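Local coordinates for xyloglucanase (Paenibacillus pabuli, PDB 2JEP), which hydrolyses the beta-1,4-glucan backbone of xyloglucan, a plant cell-wall polysaccharide, as a family 5 glycoside hydrolase, at residues 229-234 with 263-268; 300-305 with 351-356; 343-348 with 390-395. All coordinates share one frame; numbering follows the deposited sequence.

The three contacts follow the later half of a TIM barrel from beside the probable catalytic cleft to its outer helices. Contact 1 lies where strand 259-265 emerges at the mouth of the barrel; the side chain of His264 is about 7 Å from a bound calcium ion. Contact 2 is about 12 Å away between centres and meets it through Asp232 OD1 and Gln304 NE2, 2.9 Å apart. Contact 3 is about 11 Å from contact 2, with which it shares helix 336-353, and Lys352 NZ reaches Met394 O at 2.8 Å. Contacts 1 and 3, about 18 Å apart, still touch through Ser267 O and Tyr343 OH, 2.8 Å from each other.

Contact 1 of 3, residues 229-234 with 263-268; sequences TNIDYT and AHYYSP
Thr229 and His264 meet through both backbone and side chain. Among the polar links, His264 N donates to Thr229 O over 2.9 Å, almost straight at 174°, on a lone pair of the carbonyl. A water also bridges the segments, accepting from Ile231 N at 2.9 Å and donating to His264 O at 2.8 Å. His264 ND1 is itself hydrogen-bonded to Glu182, which is likely to limit the rotation of the imidazole. The ring contact is CH-pi, with Thr229 CG2 standing 3.7 Å from the ring centroid of His264 and only 7° off the normal. It is put there by chi1 of 62°, which sets CG2 opposite the carbonyl carbon. Apolar packing follows, where Ile231 CG1 rests on Ala263 CB at 3.6 Å and Ile231 CD1 approaches Tyr265 CD1 obliquely. Asn230 is the N-cap of the short helix that carries Ile231, its OD1 accepting from Tyr233 N. The segments belong to the beta-alpha-beta unit of strand 222-225, helix 231-235 and strand 259-265, at the C-terminal ends of TIM-barrel strands, where family 5 enzymes place their active site; Glu182 and Glu323, both beside His264, are probably the acid/base and nucleophile, as in other family 5 enzymes.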
# COMPACT_ATOMS: atom_id res chain seq x y z
N THR A 229 -3.08 7.36 -5.32
CA THR A 229 -3.16 7.22 -3.86
C THR A 229 -3.11 8.58 -3.13
O THR A 229 -2.69 8.67 -1.99
CB THR A 229 -2.15 6.22 -3.27
OG1 THR A 229 -0.82 6.63 -3.53
CG2 THR A 229 -2.39 4.81 -3.80
N ASN A 230 -3.60 9.61 -3.82
CA ASN A 230 -3.51 10.98 -3.30
C ASN A 230 -4.78 11.34 -2.53
O ASN A 230 -5.89 11.31 -3.10
CB ASN A 230 -3.33 11.92 -4.50
CG ASN A 230 -3.20 13.36 -4.13
OD1 ASN A 230 -4.16 14.00 -3.76
ND2 ASN A 230 -2.01 13.88 -4.26
N ILE A 231 -4.62 11.73 -1.27
CA ILE A 231 -5.79 12.06 -0.44
C ILE A 231 -6.68 13.13 -1.08
O ILE A 231 -7.88 12.93 -1.25
CB ILE A 231 -5.36 12.47 0.99
CG1 ILE A 231 -4.88 11.22 1.76
CG2 ILE A 231 -6.50 13.16 1.73
CD1 ILE A 231 -4.24 11.50 3.13
N ASP A 232 -6.10 14.26 -1.44
CA ASP A 232 -6.92 15.36 -1.98
C ASP A 232 -7.68 14.94 -3.22
O ASP A 232 -8.85 15.30 -3.40
CB ASP A 232 -6.04 16.53 -2.35
CG ASP A 232 -5.56 17.33 -1.14
OD1 ASP A 232 -6.03 17.11 -0.01
OD2 ASP A 232 -4.72 18.22 -1.39
N TYR A 233 -7.03 14.18 -4.09
CA TYR A 233 -7.69 13.78 -5.34
C TYR A 233 -8.68 12.62 -5.17
O TYR A 233 -9.42 12.32 -6.11
CB TYR A 233 -6.66 13.45 -6.43
CG TYR A 233 -5.83 14.63 -6.90
CD1 TYR A 233 -6.40 15.88 -7.06
CD2 TYR A 233 -4.48 14.49 -7.18
CE1 TYR A 233 -5.65 16.95 -7.50
CE2 TYR A 233 -3.73 15.56 -7.63
CZ TYR A 233 -4.32 16.79 -7.77
OH TYR A 233 -3.57 17.87 -8.22
N THR A 234 -8.67 11.99 -4.01
CA THR A 234 -9.61 10.94 -3.65
C THR A 234 -10.82 11.49 -2.89
O THR A 234 -11.94 11.05 -3.12
CB THR A 234 -8.89 9.83 -2.86
OG1 THR A 234 -7.75 9.39 -3.60
CG2 THR A 234 -9.79 8.66 -2.59
N ALA A 263 -4.91 5.18 0.63
CA ALA A 263 -4.15 6.38 0.26
C ALA A 263 -2.73 6.18 0.79
O ALA A 263 -2.50 5.34 1.69
CB ALA A 263 -4.78 7.69 0.85
N HIS A 264 -1.78 6.90 0.18
CA HIS A 264 -0.38 6.89 0.61
C HIS A 264 0.01 8.28 1.09
O HIS A 264 -0.57 9.25 0.64
CB HIS A 264 0.53 6.44 -0.53
CG HIS A 264 0.33 5.01 -0.94
ND1 HIS A 264 0.92 4.46 -2.06
CD2 HIS A 264 -0.47 4.05 -0.42
CE1 HIS A 264 0.53 3.20 -2.17
NE2 HIS A 264 -0.31 2.91 -1.19
N TYR A 265 0.99 8.36 1.98
CA TYR A 265 1.32 9.65 2.59
C TYR A 265 2.82 9.81 2.79
O TYR A 265 3.43 9.08 3.58
CB TYR A 265 0.62 9.78 3.93
CG TYR A 265 0.62 11.19 4.47
CD1 TYR A 265 -0.27 12.13 3.98
CD2 TYR A 265 1.54 11.62 5.43
CE1 TYR A 265 -0.27 13.43 4.47
CE2 TYR A 265 1.54 12.91 5.91
CZ TYR A 265 0.63 13.80 5.42
OH TYR A 265 0.60 15.11 5.88
N TYR A 266 3.39 10.78 2.08
CA TYR A 266 4.80 11.10 2.17
C TYR A 266 4.98 12.63 2.18
O TYR A 266 5.99 13.13 1.67
CB TYR A 266 5.56 10.51 1.00
CG TYR A 266 5.60 8.98 0.89
CD1 TYR A 266 6.53 8.25 1.58
CD2 TYR A 266 4.75 8.31 0.05
CE1 TYR A 266 6.64 6.89 1.41
CE2 TYR A 266 4.83 6.94 -0.12
CZ TYR A 266 5.76 6.23 0.58
OH TYR A 266 5.94 4.88 0.40
N SER A 267 4.02 13.34 2.75
CA SER A 267 4.09 14.80 2.76
C SER A 267 4.68 15.32 4.05
O SER A 267 4.40 14.78 5.11
CB SER A 267 2.71 15.41 2.58
OG SER A 267 2.14 15.07 1.32
N PRO A 268 5.47 16.40 3.98
CA PRO A 268 5.95 17.08 2.80
C PRO A 268 7.11 16.34 2.18
O PRO A 268 8.02 15.89 2.87
CB PRO A 268 6.40 18.45 3.34
CG PRO A 268 6.85 18.14 4.74
CD PRO A 268 6.01 16.99 5.23
O HOH W 1 -1.91 11.58 -0.27

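Contact 2 of 3, residues 300-305 with 351-356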
# COMPACT_ATOMS: atom_id res chain seq x y z
N TYR A 300 -1.18 20.24 8.92
CA TYR A 300 -1.47 19.67 7.60
C TYR A 300 -1.81 18.20 7.70
O TYR A 300 -2.78 17.72 7.11
CB TYR A 300 -0.29 19.91 6.67
CG TYR A 300 -0.51 19.41 5.28
CD1 TYR A 300 -1.27 20.13 4.40
CD2 TYR A 300 0.04 18.23 4.85
CE1 TYR A 300 -1.49 19.68 3.11
CE2 TYR A 300 -0.17 17.75 3.56
CZ TYR A 300 -0.91 18.49 2.69
OH TYR A 300 -1.13 18.00 1.42
N LEU A 301 -1.04 17.46 8.49
CA LEU A 301 -1.30 16.06 8.71
C LEU A 301 -2.72 15.87 9.28
O LEU A 301 -3.47 14.99 8.83
CB LEU A 301 -0.24 15.49 9.64
CG LEU A 301 -0.44 14.08 10.18
CD1 LEU A 301 -0.56 13.04 9.06
CD2 LEU A 301 0.69 13.73 11.12
N GLU A 302 -3.06 16.68 10.27
CA GLU A 302 -4.42 16.66 10.83
C GLU A 302 -5.51 16.86 9.78
O GLU A 302 -6.47 16.08 9.72
CB GLU A 302 -4.51 17.70 11.95
CG GLU A 302 -5.92 18.06 12.41
CD GLU A 302 -6.70 16.93 13.06
OE1 GLU A 302 -6.09 16.03 13.68
OE2 GLU A 302 -7.96 16.95 12.94
N SER A 303 -5.39 17.91 8.97
CA SER A 303 -6.38 18.23 7.94
C SER A 303 -6.51 17.09 6.93
O SER A 303 -7.60 16.70 6.52
CB SER A 303 -5.97 19.51 7.19
OG SER A 303 -6.92 19.85 6.18
N GLN A 304 -5.36 16.58 6.49
CA GLN A 304 -5.36 15.53 5.50
C GLN A 304 -6.08 14.29 6.00
O GLN A 304 -6.94 13.72 5.32
CB GLN A 304 -3.92 15.20 5.11
CG GLN A 304 -3.27 16.27 4.27
CD GLN A 304 -3.73 16.22 2.85
OE1 GLN A 304 -3.43 15.25 2.15
NE2 GLN A 304 -4.47 17.23 2.44
N PHE A 305 -5.68 13.78 7.16
CA PHE A 305 -6.27 12.54 7.64
C PHE A 305 -7.71 12.75 8.06
O PHE A 305 -8.56 11.87 7.82
CB PHE A 305 -5.43 11.91 8.75
CG PHE A 305 -4.19 11.17 8.27
CD1 PHE A 305 -3.61 11.43 7.04
CD2 PHE A 305 -3.60 10.21 9.08
CE1 PHE A 305 -2.47 10.75 6.64
CE2 PHE A 305 -2.45 9.53 8.69
CZ PHE A 305 -1.89 9.81 7.46
N ALA A 351 -3.37 8.41 12.24
CA ALA A 351 -4.17 7.28 11.75
C ALA A 351 -5.00 6.66 12.87
O ALA A 351 -6.19 6.36 12.70
CB ALA A 351 -3.27 6.22 11.10
N LYS A 352 -4.37 6.44 14.03
CA LYS A 352 -5.09 5.87 15.17
C LYS A 352 -6.26 6.74 15.57
O LYS A 352 -7.38 6.24 15.80
CB LYS A 352 -4.12 5.65 16.34
CG LYS A 352 -4.74 5.05 17.62
CD LYS A 352 -4.91 3.57 17.55
CE LYS A 352 -5.52 3.00 18.83
NZ LYS A 352 -4.90 3.53 20.06
N LYS A 353 -6.03 8.05 15.63
CA LYS A 353 -7.08 9.02 16.00
C LYS A 353 -8.28 8.90 15.09
O LYS A 353 -9.44 8.92 15.54
CB LYS A 353 -6.53 10.43 15.95
CG LYS A 353 -7.55 11.53 16.19
CD LYS A 353 -6.91 12.88 16.07
CE LYS A 353 -7.93 13.99 16.32
NZ LYS A 353 -7.35 15.34 16.17
N TYR A 354 -8.01 8.78 13.80
CA TYR A 354 -9.05 8.80 12.78
C TYR A 354 -9.42 7.39 12.30
O TYR A 354 -10.05 7.23 11.25
CB TYR A 354 -8.68 9.73 11.62
CG TYR A 354 -8.89 11.17 12.04
CD1 TYR A 354 -10.16 11.61 12.37
CD2 TYR A 354 -7.85 12.07 12.12
CE1 TYR A 354 -10.38 12.90 12.77
CE2 TYR A 354 -8.06 13.36 12.54
CZ TYR A 354 -9.35 13.78 12.86
OH TYR A 354 -9.59 15.06 13.30
N LYS A 355 -9.08 6.39 13.12
CA LYS A 355 -9.57 5.05 12.95
C LYS A 355 -9.25 4.49 11.58
O LYS A 355 -10.09 3.87 10.92
CB LYS A 355 -11.08 5.00 13.25
CG LYS A 355 -11.43 5.75 14.51
CD LYS A 355 -10.80 5.14 15.70
N MET A 356 -7.98 4.65 11.19
CA MET A 356 -7.50 4.12 9.93
C MET A 356 -6.15 3.44 10.15
O MET A 356 -5.51 3.63 11.18
CB MET A 356 -7.44 5.22 8.88
CG MET A 356 -6.66 6.46 9.30
SD MET A 356 -6.74 7.86 8.18
CE MET A 356 -8.46 8.35 8.37
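Phe305 and Tyr354 are the nearest CA pair of the two segments, 6.9 Å apart, where helix 298-313 passes the C-terminal end of helix 336-353, both outer helices of the TIM barrel. The second helix closes in a Schellman motif, in which Met356 N bonds to Ala351 O and Lys355, at positive phi, is the C-prime residue. Tyr354 and Met356, which flank Lys355, both point toward the first helix. The Phe305 ring points an edge at the backbone of Ala351, whose N lies near the ring plane, 3.6 Å from Phe305 CD2, while Leu301 CD1 covers one face. Phe305 CB also lies 4.2 Å from Tyr354 CD2. In one of two conformers, Met356 SD lies obliquely 4.5 Å from the Phe305 centroid, a Met-aromatic contact that is therefore doubtful as a constant one. Toward the surface, Glu302 bends at chi2 (64°) and brings its carboxylate across the phenol edge of Tyr354, the two planes 50° apart. Glu302 OE1 is shared by two lysines: Lys350 forms one salt bridge, and Lys353 NZ, ending an extended chain, forms another at 2.9 Å from above the carboxylate plane. The other oxygen, Glu302 OE2, accepts from Tyr354 OH on its syn lone pair, at a short 2.5 Å.

Contact 3 of 3, residues 343-348 with 390-395; sequences YAKAVT and IMQGMQ
Ala344, whose methyl meets Ile390, has its carbonyl O gripped by two donors from one residue, Thr348. The backbone N of Thr348 reaches Ala344 O at 3.0 Å as an ordinary helical bond, and Thr348 OG1 adds a second at 2.8 Å from the opposite face of the carbonyl plane. The contact packs helix 336-353 against helix 384-393, the last in the TIM barrel, close to the C-terminus of the chain. With chi1 at -59°, OG1 turns back along its own helix while CG2, opposite the backbone N, is sent out toward the neighbouring one. That methyl sits in a recess bounded by backbone and sulfur: Thr348 CG2 is 3.3 Å from Ile390 O and 3.5 Å from Met394 SD. Beside it, Thr348 OG1 rests against Ile390 CG2 at 3.8 Å, the two side chains crossing at about a right angle. With an alanine here both branches are gone, and the recess between Ile390 and Met394 would probably open into a gap while Ala344 O would be left with the backbone donor.

Ile390 also presents CG1 to the methyl of Ala344, and its side chain continues inward onto Tyr360 of strand 357-362; Thr348 and Met394 both reach Pro358 of the same strand. Within the two segments the backbones come nearest at Gly393, which has no side chain to hold them apart, its CA lying 4.8 Å from that of Lys345. Toward the outer surface, Lys345 is extended and runs alongside Gly393 to the side chain of Gln392. There Lys345 NZ donates to Gln392 OE1 at 2.9 Å, tilted 29° from the plane of the amide carbonyl.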
# COMPACT_ATOMS: atom_id res chain seq x y z
N TYR A 343 8.09 11.96 12.92
CA TYR A 343 7.16 11.88 11.79
C TYR A 343 6.40 10.56 11.82
O TYR A 343 5.19 10.54 11.68
CB TYR A 343 7.95 11.99 10.49
CG TYR A 343 7.17 12.02 9.21
CD1 TYR A 343 6.41 13.09 8.88
CD2 TYR A 343 7.22 10.98 8.33
CE1 TYR A 343 5.74 13.17 7.69
CE2 TYR A 343 6.53 11.02 7.13
CZ TYR A 343 5.79 12.12 6.80
OH TYR A 343 5.13 12.14 5.59
N ALA A 344 7.11 9.46 12.04
CA ALA A 344 6.44 8.17 12.04
C ALA A 344 5.43 8.09 13.18
O ALA A 344 4.33 7.56 13.00
CB ALA A 344 7.45 7.01 12.17
N LYS A 345 5.79 8.58 14.36
CA LYS A 345 4.85 8.59 15.48
C LYS A 345 3.64 9.44 15.17
O LYS A 345 2.51 9.05 15.47
CB LYS A 345 5.54 9.10 16.76
CG LYS A 345 4.63 9.10 17.96
CD LYS A 345 5.42 9.32 19.24
CE LYS A 345 4.49 9.34 20.45
NZ LYS A 345 5.29 9.37 21.69
N ALA A 346 3.87 10.63 14.61
CA ALA A 346 2.77 11.54 14.33
C ALA A 346 1.81 10.94 13.30
O ALA A 346 0.58 11.00 13.48
CB ALA A 346 3.31 12.88 13.87
N VAL A 347 2.34 10.35 12.23
CA VAL A 347 1.46 9.78 11.20
C VAL A 347 0.70 8.60 11.80
O VAL A 347 -0.50 8.45 11.57
CB VAL A 347 2.27 9.37 9.94
CG1 VAL A 347 1.41 8.55 8.99
CG2 VAL A 347 2.88 10.61 9.25
N THR A 348 1.40 7.75 12.56
CA THR A 348 0.74 6.58 13.17
C THR A 348 -0.36 7.03 14.12
O THR A 348 -1.48 6.50 14.08
CB THR A 348 1.78 5.69 13.89
OG1 THR A 348 2.75 5.25 12.93
CG2 THR A 348 1.12 4.51 14.53
N ILE A 390 6.52 4.33 16.21
CA ILE A 390 5.30 3.81 15.61
C ILE A 390 4.44 3.17 16.71
O ILE A 390 3.22 3.35 16.77
CB ILE A 390 5.62 2.80 14.47
CG1 ILE A 390 6.26 3.54 13.29
CG2 ILE A 390 4.37 2.02 14.03
CD1 ILE A 390 6.87 2.62 12.22
N MET A 391 5.05 2.31 17.52
CA MET A 391 4.27 1.61 18.52
C MET A 391 3.71 2.56 19.58
O MET A 391 2.59 2.37 20.03
CB MET A 391 5.07 0.45 19.11
CG MET A 391 5.48 -0.57 18.04
SD MET A 391 4.09 -1.36 17.19
CE MET A 391 4.88 -1.90 15.66
N GLN A 392 4.46 3.60 19.93
CA GLN A 392 3.92 4.64 20.82
C GLN A 392 2.71 5.32 20.18
O GLN A 392 1.73 5.64 20.84
CB GLN A 392 4.97 5.70 21.15
CG GLN A 392 6.07 5.19 22.04
CD GLN A 392 7.29 6.09 22.04
OE1 GLN A 392 7.22 7.24 21.56
NE2 GLN A 392 8.41 5.59 22.55
N GLY A 393 2.80 5.55 18.87
CA GLY A 393 1.70 6.18 18.15
C GLY A 393 0.43 5.34 18.09
O GLY A 393 -0.66 5.87 17.84
N MET A 394 0.54 4.03 18.33
CA MET A 394 -0.64 3.15 18.39
C MET A 394 -1.31 3.11 19.76
O MET A 394 -2.33 2.41 19.91
CB MET A 394 -0.27 1.72 17.97
CG MET A 394 0.14 1.57 16.52
SD MET A 394 -1.12 2.00 15.32
CE MET A 394 -2.42 0.93 15.89
N GLN A 395 -0.82 3.85 20.74
CA GLN A 395 -1.38 3.82 22.10
C GLN A 395 -2.72 4.53 22.15
O GLN A 395 -2.97 5.47 21.39
CB GLN A 395 -0.39 4.40 23.10
CG GLN A 395 0.79 3.45 23.39
CD GLN A 395 2.03 4.14 23.98
OE1 GLN A 395 2.03 5.34 24.21
NE2 GLN A 395 3.10 3.36 24.19
OXT GLN A 395 -3.60 4.16 22.94